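Local coordinates for protein Exo-beta-1,4-mannosidase (PDB 4LYP) that probably removes terminal mannose units from beta-1,4-linked mannosides, as a fungal family 5 beta-mannosidase that also shows transglycosylation activity, at residues Ala100-Asp106 and Ser115-Gln119; Pro109-Arg113 and Gln154-Gly158; Tyr123-Phe128 and Asp207-Val212; Phe159-Ala164 and Phe187-Tyr192. All blocks are in the same frame, centred on the assembly; numbering follows the deposited sequence.

Interaction 1 (Ala100-Asp106 and Ser115-Gln119); sequences ASSEGPD and SMMPQ
Ser102-Gly104 and Met116-Pro118 run alongside each other in the same direction, joined by one isolated beta bridge between Glu103 and Met117, whose CA atoms lie 4.9 Å apart. Met117 N gives its hydrogen to Ser102 O at 2.8 Å, coming in almost head-on with a C=O...N angle of 173°. The return bond, Gly104 N to Met117 O at 3.0 Å, is different: here the donor sits well above the carbonyl plane. Gly104 has no side chain, and the backbones close in beside it until the CA atoms of Gly104 and Pro118 are 3.8 Å apart. A serine hydroxyl adds a third bond beside the bridge. With chi1 at 58°, Ser102 OG is tucked between its own N and carbonyl carbon, where it accepts from Met116 N at 2.8 Å. Beyond the cis peptide that precedes Pro105, the Asp106 carboxylate folds back onto Ser115. Its OD1 takes two bonds on the syn side, from Ser115 N at 2.9 Å and Ser115 OG at 2.8 Å, and these donors arrive from opposite faces of the carboxylate plane. A water links OD2 of the same group to Ser115 O. At the other end, the extended Met116 chain lays its SD 3.7 Å from Ser101 CA, while Glu103 turns away and accepts through OE1 from Gly158 N. Both segments belong to the long loop between strand 95-99 and helix 125-140, a beta-to-alpha connection of the TIM barrel, the kind of loop that builds the catalytic face in this fold.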
loop_
_atom_site.group_PDB
_atom_site.type_symbol
_atom_site.label_atom_id
_atom_site.label_comp_id
_atom_site.label_asym_id
_atom_site.label_seq_id
_atom_site.Cartn_x
_atom_site.Cartn_y
_atom_site.Cartn_z
ATOM N N ALA A 100 -3.320 -8.057 1.710
ATOM C CA ALA A 100 -3.582 -9.346 2.335
ATOM C C ALA A 100 -5.070 -9.443 2.737
ATOM O O ALA A 100 -5.413 -10.012 3.798
ATOM C CB ALA A 100 -2.689 -9.594 3.495
ATOM N N SER A 101 -5.930 -8.882 1.892
ATOM C CA SER A 101 -7.366 -8.959 2.081
ATOM C C SER A 101 -7.991 -8.658 0.717
ATOM O O SER A 101 -7.390 -7.970 -0.104
ATOM C CB SER A 101 -7.854 -7.935 3.111
ATOM O OG SER A 101 -7.799 -6.606 2.622
ATOM N N SER A 102 -9.217 -9.167 0.549
ATOM C CA SER A 102 -10.136 -8.664 -0.499
ATOM C C SER A 102 -11.449 -9.375 -0.261
ATOM O O SER A 102 -11.489 -10.584 -0.103
ATOM C CB SER A 102 -9.623 -8.829 -1.907
ATOM O OG SER A 102 -9.356 -10.135 -2.200
ATOM N N GLU A 103 -12.525 -8.608 -0.307
ATOM C CA GLU A 103 -13.833 -9.093 0.054
ATOM C C GLU A 103 -14.719 -9.193 -1.167
ATOM O O GLU A 103 -14.729 -8.306 -2.044
ATOM C CB GLU A 103 -14.464 -8.204 1.137
ATOM C CG GLU A 103 -13.743 -8.302 2.478
ATOM C CD GLU A 103 -12.464 -7.445 2.552
ATOM O OE1 GLU A 103 -12.409 -6.313 2.124
ATOM O OE2 GLU A 103 -11.504 -7.988 3.197
ATOM N N GLY A 104 -15.539 -10.262 -1.215
ATOM C CA GLY A 104 -16.615 -10.384 -2.204
ATOM C C GLY A 104 -17.879 -9.672 -1.719
ATOM O O GLY A 104 -17.811 -8.843 -0.788
ATOM N N PRO A 105 -19.038 -9.947 -2.293
ATOM C CA PRO A 105 -19.248 -10.970 -3.363
ATOM C C PRO A 105 -18.588 -10.593 -4.699
ATOM O O PRO A 105 -18.266 -9.408 -4.948
ATOM C CB PRO A 105 -20.772 -11.023 -3.476
ATOM C CG PRO A 105 -21.251 -9.746 -3.013
ATOM C CD PRO A 105 -20.323 -9.263 -1.918
ATOM N N ASP A 106 -18.441 -11.585 -5.567
ATOM C CA ASP A 106 -17.654 -11.442 -6.782
ATOM C C ASP A 106 -18.450 -10.926 -7.973
ATOM O O ASP A 106 -17.975 -10.966 -9.110
ATOM C CB ASP A 106 -17.017 -12.810 -7.145
ATOM C CG ASP A 106 -15.911 -13.221 -6.112
ATOM O OD1 ASP A 106 -15.097 -12.302 -5.813
ATOM O OD2 ASP A 106 -15.878 -14.353 -5.685
ATOM N N SER A 115 -12.270 -12.428 -5.337
ATOM C CA SER A 115 -11.920 -11.998 -4.006
ATOM C C SER A 115 -11.258 -13.146 -3.191
ATOM O O SER A 115 -11.531 -14.338 -3.393
ATOM C CB SER A 115 -13.154 -11.503 -3.284
ATOM O OG SER A 115 -14.175 -12.499 -3.170
ATOM N N MET A 116 -10.436 -12.718 -2.241
ATOM C CA MET A 116 -9.857 -13.676 -1.289
ATOM C C MET A 116 -10.923 -14.291 -0.344
ATOM O O MET A 116 -10.859 -15.446 0.015
ATOM C CB MET A 116 -8.790 -12.918 -0.492
ATOM C CG MET A 116 -7.961 -13.712 0.463
ATOM S SD MET A 116 -7.039 -12.599 1.512
ATOM C CE MET A 116 -5.789 -13.738 2.138
ATOM N N MET A 117 -11.851 -13.402 0.065
ATOM C CA MET A 117 -12.857 -13.773 1.083
ATOM C C MET A 117 -14.239 -13.384 0.514
ATOM O O MET A 117 -14.789 -12.311 0.780
ATOM C CB MET A 117 -12.580 -13.098 2.388
ATOM C CG MET A 117 -13.455 -13.628 3.505
ATOM S SD MET A 117 -13.111 -13.017 5.166
ATOM C CE MET A 117 -13.755 -11.354 5.103
ATOM N N PRO A 118 -14.837 -14.304 -0.281
ATOM C CA PRO A 118 -16.101 -13.965 -0.945
ATOM C C PRO A 118 -17.314 -13.758 -0.009
ATOM O O PRO A 118 -18.222 -13.009 -0.356
ATOM C CB PRO A 118 -16.352 -15.159 -1.954
ATOM C CG PRO A 118 -15.462 -16.260 -1.366
ATOM C CD PRO A 118 -14.231 -15.521 -0.850
ATOM N N GLN A 119 -17.275 -14.400 1.154
ATOM C CA GLN A 119 -18.266 -14.165 2.219
ATOM C C GLN A 119 -17.459 -14.221 3.505
ATOM O O GLN A 119 -16.413 -14.854 3.568
ATOM C CB GLN A 119 -19.356 -15.316 2.238
ATOM C CG GLN A 119 -20.171 -15.403 0.989
ATOM C CD GLN A 119 -21.226 -16.500 1.101
ATOM O OE1 GLN A 119 -20.949 -17.626 0.827
ATOM N NE2 GLN A 119 -22.426 -16.130 1.537
HETATM O O HOH W 1 -13.611 -15.601 -4.728
#

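Interaction 2 (Pro109-Arg113 and Gln154-Gly158); sequences PYRMR and QWSGG
The guanidinium of Arg111 lies flat on a backbone carbon: Gly157 CA sits over the centre of one face, 3.5 Å from Arg111 CZ. Gly157 is at phi 85° and psi -77°, a conformation suited to glycine, and with no side chain in the way the flat group can settle onto it. A bend at chi3 (69°) swings the arginine head round to this position, and several bonds fix it there. Arg111 NE donates to a water at 2.8 Å, in the plane of the group, and that water donates in turn to Pro109 O and Gln154 O. NH2 binds Glu103 O and NH1 binds Gln161 OE1. The backbones meet just beside this. Met112 N donates to Trp155 O at 2.9 Å, while the same oxygen also receives a CA-H...O contact from Arg111 CA at 3.2 Å. A second such contact runs the other way, from Trp155 CA to Tyr110 O at 3.1 Å. The sulfur of Met112 then comes up to the rim of the indole, near its plane, 3.8 Å from Trp155 CE3, a Met-aromatic contact at the edge; it also touches Ser156 CB at 3.6 Å. Trp155 itself stacks with His415 and meets Trp63 edge-to-face, and its side chain comes within about 4 Å of a bound Tris molecule, probably from the crystallisation liquor. The pair thus joins two loops, one following strand 95-99 and the other following strand 144-148, with Trp155 and Ser156 resting on Met99 at the end of the first strand and the chain running on from Gly158 into helix 158-167.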
loop_
_atom_site.group_PDB
_atom_site.type_symbol
_atom_site.label_atom_id
_atom_site.label_comp_id
_atom_site.label_asym_id
_atom_site.label_seq_id
_atom_site.Cartn_x
_atom_site.Cartn_y
_atom_site.Cartn_z
ATOM N N PRO A 109 -18.824 -4.338 -9.062
ATOM C CA PRO A 109 -17.896 -3.520 -9.874
ATOM C C PRO A 109 -16.826 -2.936 -8.999
ATOM O O PRO A 109 -16.919 -2.857 -7.761
ATOM C CB PRO A 109 -18.833 -2.444 -10.434
ATOM C CG PRO A 109 -19.886 -2.249 -9.319
ATOM C CD PRO A 109 -20.106 -3.635 -8.781
ATOM N N TYR A 110 -15.762 -2.453 -9.636
ATOM C CA TYR A 110 -14.737 -1.602 -9.035
ATOM C C TYR A 110 -13.825 -2.345 -8.070
ATOM O O TYR A 110 -13.116 -1.671 -7.284
ATOM C CB TYR A 110 -15.316 -0.340 -8.354
ATOM C CG TYR A 110 -16.364 0.364 -9.182
ATOM C CD1 TYR A 110 -16.115 0.778 -10.491
ATOM C CD2 TYR A 110 -17.639 0.496 -8.668
ATOM C CE1 TYR A 110 -17.131 1.352 -11.274
ATOM C CE2 TYR A 110 -18.682 1.091 -9.403
ATOM C CZ TYR A 110 -18.433 1.471 -10.683
ATOM O OH TYR A 110 -19.432 2.015 -11.460
ATOM N N ARG A 111 -13.751 -3.683 -8.078
ATOM C CA ARG A 111 -12.949 -4.371 -7.094
ATOM C C ARG A 111 -12.226 -5.581 -7.669
ATOM O O ARG A 111 -12.583 -6.200 -8.699
ATOM C CB ARG A 111 -13.730 -4.820 -5.834
ATOM C CG ARG A 111 -14.844 -5.872 -6.115
ATOM C CD ARG A 111 -15.502 -6.351 -4.847
ATOM N NE ARG A 111 -16.289 -5.307 -4.246
ATOM C CZ ARG A 111 -17.119 -5.507 -3.194
ATOM N NH1 ARG A 111 -17.907 -4.541 -2.805
ATOM N NH2 ARG A 111 -17.052 -6.678 -2.562
ATOM N N MET A 112 -11.193 -6.012 -6.947
ATOM C CA MET A 112 -10.411 -7.180 -7.286
ATOM C C MET A 112 -11.281 -8.401 -7.375
ATOM O O MET A 112 -12.107 -8.666 -6.497
ATOM C CB MET A 112 -9.418 -7.408 -6.152
ATOM C CG MET A 112 -8.367 -6.258 -6.046
ATOM S SD MET A 112 -7.654 -6.015 -4.374
ATOM C CE MET A 112 -6.668 -7.488 -4.118
ATOM N N ARG A 113 -11.081 -9.190 -8.418
ATOM C CA ARG A 113 -11.848 -10.401 -8.639
ATOM C C ARG A 113 -10.892 -11.485 -9.170
ATOM O O ARG A 113 -10.077 -11.198 -10.055
ATOM C CB ARG A 113 -12.978 -10.162 -9.690
ATOM C CG ARG A 113 -13.972 -11.316 -9.783
ATOM C CD ARG A 113 -14.967 -11.155 -10.903
ATOM N NE ARG A 113 -15.842 -10.018 -10.712
ATOM C CZ ARG A 113 -16.075 -8.968 -11.491
ATOM N NH1 ARG A 113 -15.396 -8.829 -12.612
ATOM N NH2 ARG A 113 -17.038 -8.067 -11.146
ATOM N N GLN A 154 -13.045 0.991 -1.860
ATOM C CA GLN A 154 -13.931 -0.028 -2.457
ATOM C C GLN A 154 -13.244 -1.005 -3.359
ATOM O O GLN A 154 -13.862 -1.996 -3.787
ATOM C CB GLN A 154 -15.069 0.672 -3.227
ATOM C CG GLN A 154 -14.685 1.413 -4.529
ATOM C CD GLN A 154 -14.167 2.840 -4.334
ATOM O OE1 GLN A 154 -13.555 3.210 -3.318
ATOM N NE2 GLN A 154 -14.406 3.676 -5.367
ATOM N N TRP A 155 -11.957 -0.811 -3.674
ATOM C CA TRP A 155 -11.282 -1.613 -4.728
ATOM C C TRP A 155 -10.882 -2.966 -4.306
ATOM O O TRP A 155 -10.498 -3.800 -5.128
ATOM C CB TRP A 155 -10.169 -0.808 -5.340
ATOM C CG TRP A 155 -9.116 -0.265 -4.408
ATOM C CD1 TRP A 155 -9.031 1.031 -3.896
ATOM C CD2 TRP A 155 -7.909 -0.992 -3.952
ATOM N NE1 TRP A 155 -7.885 1.150 -3.159
ATOM C CE2 TRP A 155 -7.158 -0.037 -3.184
ATOM C CE3 TRP A 155 -7.416 -2.278 -4.090
ATOM C CZ2 TRP A 155 -5.940 -0.349 -2.589
ATOM C CZ3 TRP A 155 -6.209 -2.573 -3.525
ATOM C CH2 TRP A 155 -5.458 -1.615 -2.765
ATOM N N SER A 156 -11.025 -3.277 -2.999
ATOM C CA SER A 156 -10.874 -4.627 -2.496
ATOM C C SER A 156 -12.141 -5.027 -1.715
ATOM O O SER A 156 -12.089 -5.903 -0.836
ATOM C CB SER A 156 -9.614 -4.761 -1.637
ATOM O OG SER A 156 -9.696 -3.859 -0.543
ATOM N N GLY A 157 -13.279 -4.361 -1.987
ATOM C CA GLY A 157 -14.478 -4.538 -1.158
ATOM C C GLY A 157 -14.365 -3.595 0.042
ATOM O O GLY A 157 -14.937 -2.497 0.020
ATOM N N GLY A 158 -13.553 -3.969 1.017
ATOM C CA GLY A 158 -13.130 -3.017 2.034
ATOM C C GLY A 158 -14.215 -2.788 3.120
ATOM O O GLY A 158 -15.183 -3.532 3.261
HETATM O O HOH W 2 -16.348 -2.625 -5.016
#

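Interaction 3 (Tyr123-Phe128 and Asp207-Val212); sequences YNEGVF and DHIYTV
The backbones of Phe128 and Val212 stay 9.1 Å apart, CA to CA, and no other pair comes nearer where segment 123-128 faces helix 197-213. Tyr123 lies in the loop just before helix 125-140 and Phe128 in its first turn; both helices are outer helices of the TIM barrel. Long side chains therefore span the gap. Tyr123 OH forms a hydrogen bond with His208 ND1 at 2.7 Å, and the two rings meet rim to rim with their planes only 21° apart, neither lying over the other. His208 is held from its far nitrogen too, since NE2 bonds to Ala100 O, so both ring nitrogens are engaged and the rotation of the imidazole is fixed. The methyl of Thr211 touches both aromatic residues of the first segment. Its CG2 approaches Tyr123 CE2 obliquely at 3.7 Å and the edge of Phe128, close to the ring plane, at 3.8 Å from CE2. Val212 CG2 adds a looser apolar contact with Phe128 CZ. Phe128 also has a cation-pi contact with Arg215, which in turn forms a salt bridge with Glu125. The first turn of helix 125-140 is closed by Asn124 at the N-cap, where OD1 accepts from Val127 N at 3.3 Å. With chi1 of Thr211 at -64°, CG2 stands anti to the backbone N and faces the rings, while the hydroxyl turns back along its own helix. There Thr211 OG1 donates to Asp207 O at 2.9 Å, and that oxygen also accepts from Thr211 N, the two donors reaching it from opposite faces of the carbonyl plane.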
loop_
_atom_site.group_PDB
_atom_site.type_symbol
_atom_site.label_atom_id
_atom_site.label_comp_id
_atom_site.label_asym_id
_atom_site.label_seq_id
_atom_site.Cartn_x
_atom_site.Cartn_y
_atom_site.Cartn_z
ATOM N N TYR A 123 -13.148 -18.558 2.316
ATOM C CA TYR A 123 -12.012 -18.108 1.547
ATOM C C TYR A 123 -11.938 -18.817 0.189
ATOM O O TYR A 123 -12.313 -19.998 0.038
ATOM C CB TYR A 123 -10.689 -18.324 2.296
ATOM C CG TYR A 123 -10.556 -17.331 3.417
ATOM C CD1 TYR A 123 -9.919 -16.100 3.207
ATOM C CD2 TYR A 123 -11.105 -17.576 4.706
ATOM C CE1 TYR A 123 -9.863 -15.181 4.210
ATOM C CE2 TYR A 123 -11.054 -16.650 5.722
ATOM C CZ TYR A 123 -10.417 -15.433 5.476
ATOM O OH TYR A 123 -10.322 -14.509 6.454
ATOM N N ASN A 124 -11.421 -18.093 -0.803
ATOM C CA ASN A 124 -11.055 -18.677 -2.094
ATOM C C ASN A 124 -9.614 -19.141 -1.943
ATOM O O ASN A 124 -8.679 -18.336 -1.928
ATOM C CB ASN A 124 -11.187 -17.600 -3.191
ATOM C CG ASN A 124 -10.961 -18.142 -4.541
ATOM O OD1 ASN A 124 -10.047 -18.994 -4.730
ATOM N ND2 ASN A 124 -11.712 -17.661 -5.548
ATOM N N GLU A 125 -9.420 -20.434 -1.758
ATOM C CA GLU A 125 -8.111 -20.996 -1.480
ATOM C C GLU A 125 -7.170 -20.721 -2.618
ATOM O O GLU A 125 -5.974 -20.552 -2.406
ATOM C CB GLU A 125 -8.232 -22.479 -1.182
ATOM C CG GLU A 125 -6.907 -23.161 -0.956
ATOM C CD GLU A 125 -6.089 -22.665 0.291
ATOM O OE1 GLU A 125 -4.925 -23.143 0.419
ATOM O OE2 GLU A 125 -6.567 -21.870 1.099
ATOM N N GLY A 126 -7.639 -20.709 -3.880
ATOM C CA GLY A 126 -6.754 -20.392 -5.006
ATOM C C GLY A 126 -6.135 -18.998 -4.772
ATOM O O GLY A 126 -4.911 -18.756 -5.052
ATOM N N VAL A 127 -6.913 -18.045 -4.350
ATOM C CA VAL A 127 -6.398 -16.695 -4.180
ATOM C C VAL A 127 -5.456 -16.671 -2.924
ATOM O O VAL A 127 -4.398 -16.078 -2.979
ATOM C CB VAL A 127 -7.561 -15.662 -4.022
ATOM C CG1 VAL A 127 -7.016 -14.276 -3.703
ATOM C CG2 VAL A 127 -8.392 -15.653 -5.291
ATOM N N PHE A 128 -5.817 -17.343 -1.854
ATOM C CA PHE A 128 -4.951 -17.411 -0.702
ATOM C C PHE A 128 -3.601 -17.994 -1.022
ATOM O O PHE A 128 -2.558 -17.518 -0.552
ATOM C CB PHE A 128 -5.674 -18.164 0.428
ATOM C CG PHE A 128 -5.464 -17.608 1.820
ATOM C CD1 PHE A 128 -4.252 -17.038 2.254
ATOM C CD2 PHE A 128 -6.586 -17.616 2.724
ATOM C CE1 PHE A 128 -4.149 -16.516 3.552
ATOM C CE2 PHE A 128 -6.430 -17.186 4.041
ATOM C CZ PHE A 128 -5.259 -16.588 4.447
ATOM N N ASP A 207 -11.758 -11.712 12.636
ATOM C CA ASP A 207 -11.702 -13.062 12.154
ATOM C C ASP A 207 -10.779 -13.177 10.945
ATOM O O ASP A 207 -10.014 -14.159 10.808
ATOM C CB ASP A 207 -13.103 -13.579 11.741
ATOM C CG ASP A 207 -14.045 -13.759 12.903
ATOM O OD1 ASP A 207 -13.611 -13.848 14.066
ATOM O OD2 ASP A 207 -15.271 -13.879 12.647
ATOM N N HIS A 208 -10.842 -12.205 10.024
ATOM C CA HIS A 208 -9.914 -12.221 8.893
ATOM C C HIS A 208 -8.470 -12.047 9.328
ATOM O O HIS A 208 -7.569 -12.745 8.844
ATOM C CB HIS A 208 -10.319 -11.148 7.866
ATOM C CG HIS A 208 -9.373 -11.082 6.734
ATOM N ND1 HIS A 208 -9.216 -12.144 5.873
ATOM C CD2 HIS A 208 -8.414 -10.107 6.379
ATOM C CE1 HIS A 208 -8.252 -11.813 5.000
ATOM N NE2 HIS A 208 -7.766 -10.572 5.292
ATOM N N ILE A 209 -8.216 -11.074 10.266
ATOM C CA ILE A 209 -6.874 -10.866 10.732
ATOM C C ILE A 209 -6.301 -12.115 11.343
ATOM O O ILE A 209 -5.150 -12.522 11.027
ATOM C CB ILE A 209 -6.819 -9.689 11.750
ATOM C CG1 ILE A 209 -7.246 -8.387 11.072
ATOM C CG2 ILE A 209 -5.474 -9.597 12.393
ATOM C CD1 ILE A 209 -7.439 -7.241 12.061
ATOM N N TYR A 210 -7.087 -12.829 12.167
ATOM C CA TYR A 210 -6.618 -14.064 12.769
ATOM C C TYR A 210 -6.272 -15.065 11.686
ATOM O O TYR A 210 -5.239 -15.763 11.784
ATOM C CB TYR A 210 -7.749 -14.626 13.682
ATOM C CG TYR A 210 -7.360 -15.958 14.297
ATOM C CD1 TYR A 210 -7.558 -17.163 13.606
ATOM C CD2 TYR A 210 -6.722 -16.020 15.533
ATOM C CE1 TYR A 210 -7.139 -18.379 14.167
ATOM C CE2 TYR A 210 -6.307 -17.213 16.084
ATOM C CZ TYR A 210 -6.475 -18.357 15.372
ATOM O OH TYR A 210 -6.063 -19.526 15.984
ATOM N N THR A 211 -7.129 -15.160 10.656
ATOM C CA THR A 211 -6.936 -16.188 9.637
ATOM C C THR A 211 -5.630 -15.888 8.870
ATOM O O THR A 211 -4.859 -16.815 8.604
ATOM C CB THR A 211 -8.110 -16.178 8.681
ATOM O OG1 THR A 211 -9.294 -16.539 9.383
ATOM C CG2 THR A 211 -7.893 -17.200 7.564
ATOM N N VAL A 212 -5.340 -14.631 8.544
ATOM C CA VAL A 212 -4.083 -14.326 7.843
ATOM C C VAL A 212 -2.895 -14.506 8.742
ATOM O O VAL A 212 -1.875 -15.117 8.336
ATOM C CB VAL A 212 -4.121 -12.921 7.210
ATOM C CG1 VAL A 212 -2.860 -12.647 6.438
ATOM C CG2 VAL A 212 -5.336 -12.776 6.291
#

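Interaction 4 (Phe159-Ala164 and Phe187-Tyr192); sequences FGQYVA and FAARFY
Val163 is the knob: its side chain drops into a hollow on helix 181-193 made by Phe187, Ala188, Arg190 and Phe191. One methyl, CG1, lies over the face of the Phe187 ring as a CH-pi contact and presses close to Arg190 NH2, at 3.3 Å. The other, CG2, is set toward Phe191 N at 3.5 Å. Arg190 is held in the wall of the hollow by its own bond: NE donates to Phe187 O in the carbonyl plane, on a lone pair. Next to the knob the backbones come close where Gly160 has no side chain: it lies against Ala188, CA to CA 4.1 Å, and the axes of segments 159-164 and 187-192 approach to 7.5 Å and cross at 79°. The Phe187 ring points its edge at Gly160 O, with CE1 3.4 Å away. Past Ala188, the rings of Phe159 and Phe191 lie face to face, planes 3° apart and centroids separated by 3.8 Å. Phe191, its CG anti to the backbone N (chi1 -176°), also turns an edge toward the face of Tyr162 in an offset edge-to-face pair, while Tyr192 CE2 meets Phe159 CE2 edge to edge. The aromatic cluster continues into helix 197-213, where Phe205 meets Phe191 edge-to-face and Leu204 touches Tyr162. Helix 158-167 thus lies between the loop after strand 95-99, touched by Tyr162 and Gln161, and helices 181-193 and 197-213.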
loop_
_atom_site.group_PDB
_atom_site.type_symbol
_atom_site.label_atom_id
_atom_site.label_comp_id
_atom_site.label_asym_id
_atom_site.label_seq_id
_atom_site.Cartn_x
_atom_site.Cartn_y
_atom_site.Cartn_z
ATOM N N PHE A 159 -14.018 -1.715 3.895
ATOM C CA PHE A 159 -14.890 -1.450 5.050
ATOM C C PHE A 159 -16.326 -1.275 4.603
ATOM O O PHE A 159 -17.245 -1.691 5.322
ATOM C CB PHE A 159 -14.430 -0.224 5.793
ATOM C CG PHE A 159 -13.173 -0.406 6.611
ATOM C CD1 PHE A 159 -12.436 -1.553 6.594
ATOM C CD2 PHE A 159 -12.698 0.645 7.364
ATOM C CE1 PHE A 159 -11.294 -1.719 7.358
ATOM C CE2 PHE A 159 -11.571 0.517 8.157
ATOM C CZ PHE A 159 -10.829 -0.652 8.146
ATOM N N GLY A 160 -16.601 -0.710 3.410
ATOM C CA GLY A 160 -17.965 -0.598 2.929
ATOM C C GLY A 160 -18.599 -1.938 2.684
ATOM O O GLY A 160 -19.799 -2.097 2.907
ATOM N N GLN A 161 -17.821 -2.923 2.258
ATOM C CA GLN A 161 -18.340 -4.271 2.093
ATOM C C GLN A 161 -18.667 -4.881 3.460
ATOM O O GLN A 161 -19.687 -5.542 3.591
ATOM C CB GLN A 161 -17.381 -5.143 1.280
ATOM C CG GLN A 161 -17.914 -6.549 1.111
ATOM C CD GLN A 161 -19.246 -6.558 0.386
ATOM O OE1 GLN A 161 -19.360 -6.020 -0.718
ATOM N NE2 GLN A 161 -20.290 -7.177 0.972
ATOM N N TYR A 162 -17.783 -4.715 4.449
ATOM C CA TYR A 162 -18.144 -5.229 5.791
ATOM C C TYR A 162 -19.445 -4.597 6.261
ATOM O O TYR A 162 -20.312 -5.293 6.846
ATOM C CB TYR A 162 -17.034 -5.007 6.805
ATOM C CG TYR A 162 -15.841 -5.912 6.709
ATOM C CD1 TYR A 162 -14.752 -5.625 5.896
ATOM C CD2 TYR A 162 -15.777 -7.106 7.418
ATOM C CE1 TYR A 162 -13.640 -6.426 5.843
ATOM C CE2 TYR A 162 -14.660 -7.911 7.390
ATOM C CZ TYR A 162 -13.564 -7.564 6.629
ATOM O OH TYR A 162 -12.461 -8.336 6.712
ATOM N N VAL A 163 -19.622 -3.282 6.067
ATOM C CA VAL A 163 -20.859 -2.622 6.426
ATOM C C VAL A 163 -22.027 -3.234 5.689
ATOM O O VAL A 163 -23.084 -3.503 6.286
ATOM C CB VAL A 163 -20.756 -1.091 6.228
ATOM C CG1 VAL A 163 -22.133 -0.424 6.390
ATOM C CG2 VAL A 163 -19.725 -0.484 7.189
ATOM N N ALA A 164 -21.887 -3.488 4.375
ATOM C CA ALA A 164 -22.962 -4.135 3.620
ATOM C C ALA A 164 -23.281 -5.501 4.193
ATOM O O ALA A 164 -24.477 -5.912 4.234
ATOM C CB ALA A 164 -22.526 -4.258 2.160
ATOM N N PHE A 187 -20.844 6.201 4.514
ATOM C CA PHE A 187 -21.383 4.841 4.472
ATOM C C PHE A 187 -20.318 3.894 5.074
ATOM O O PHE A 187 -20.620 3.111 5.992
ATOM C CB PHE A 187 -21.694 4.423 3.046
ATOM C CG PHE A 187 -22.223 3.036 2.931
ATOM C CD1 PHE A 187 -21.328 1.976 2.760
ATOM C CD2 PHE A 187 -23.606 2.802 2.822
ATOM C CE1 PHE A 187 -21.781 0.630 2.655
ATOM C CE2 PHE A 187 -24.062 1.509 2.588
ATOM C CZ PHE A 187 -23.160 0.401 2.553
ATOM N N ALA A 188 -19.086 3.933 4.564
ATOM C CA ALA A 188 -18.065 3.008 4.949
ATOM C C ALA A 188 -17.534 3.282 6.367
ATOM O O ALA A 188 -17.137 2.333 7.081
ATOM C CB ALA A 188 -16.936 3.032 3.966
ATOM N N ALA A 189 -17.519 4.542 6.801
ATOM C CA ALA A 189 -17.006 4.872 8.125
ATOM C C ALA A 189 -17.895 4.348 9.242
ATOM O O ALA A 189 -17.476 4.331 10.387
ATOM C CB ALA A 189 -16.770 6.372 8.261
ATOM N N ARG A 190 -19.135 3.935 8.927
ATOM C CA ARG A 190 -19.967 3.229 9.906
ATOM C C ARG A 190 -19.249 2.035 10.471
ATOM O O ARG A 190 -19.516 1.627 11.618
ATOM C CB ARG A 190 -21.293 2.824 9.306
ATOM C CG ARG A 190 -22.171 4.035 8.961
ATOM C CD ARG A 190 -23.577 3.657 8.591
ATOM N NE ARG A 190 -23.535 2.937 7.372
ATOM C CZ ARG A 190 -24.605 2.305 6.808
ATOM N NH1 ARG A 190 -25.744 2.221 7.490
ATOM N NH2 ARG A 190 -24.535 1.676 5.623
ATOM N N PHE A 191 -18.309 1.464 9.728
ATOM C CA PHE A 191 -17.457 0.369 10.190
ATOM C C PHE A 191 -16.849 0.616 11.558
ATOM O O PHE A 191 -16.758 -0.329 12.373
ATOM C CB PHE A 191 -16.363 0.158 9.145
ATOM C CG PHE A 191 -15.437 -1.028 9.416
ATOM C CD1 PHE A 191 -14.328 -0.885 10.262
ATOM C CD2 PHE A 191 -15.668 -2.237 8.794
ATOM C CE1 PHE A 191 -13.465 -1.997 10.531
ATOM C CE2 PHE A 191 -14.809 -3.308 9.038
ATOM C CZ PHE A 191 -13.711 -3.180 9.864
ATOM N N TYR A 192 -16.403 1.856 11.846
ATOM C CA TYR A 192 -15.833 2.171 13.150
ATOM C C TYR A 192 -16.618 3.250 13.912
ATOM O O TYR A 192 -16.410 3.402 15.082
ATOM C CB TYR A 192 -14.353 2.514 13.038
ATOM C CG TYR A 192 -13.980 3.461 11.881
ATOM C CD1 TYR A 192 -14.345 4.752 11.850
ATOM C CD2 TYR A 192 -13.265 2.950 10.773
ATOM C CE1 TYR A 192 -13.996 5.609 10.797
ATOM C CE2 TYR A 192 -12.920 3.772 9.716
ATOM C CZ TYR A 192 -13.287 5.092 9.714
ATOM O OH TYR A 192 -12.935 5.877 8.637
#

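Overall arrangement
Interactions 1 and 2 share the loop between strand 95-99 and helix 125-140, with centres 8 Å apart, and Glu103 N meets Ser156 O at 2.8 Å. Interaction 2 lies toward the ligand: the Trp155 side chain is about 6 Å from the guanidine held by Trp153, Glu238, Trp293, Asn296 and Glu416, probably the substrate pocket. Interaction 3 lies on the other flank of interaction 1, centres about 9 Å apart, with Met116 O bound to Asn124 N at 2.8 Å. Interaction 4 touches interaction 2 through Arg111 NH1 and Gln161 OE1 at 2.9 Å, interaction 1 where Tyr162 packs on Glu103 and Met117, and interaction 3 where Tyr162 OH meets His208 CB.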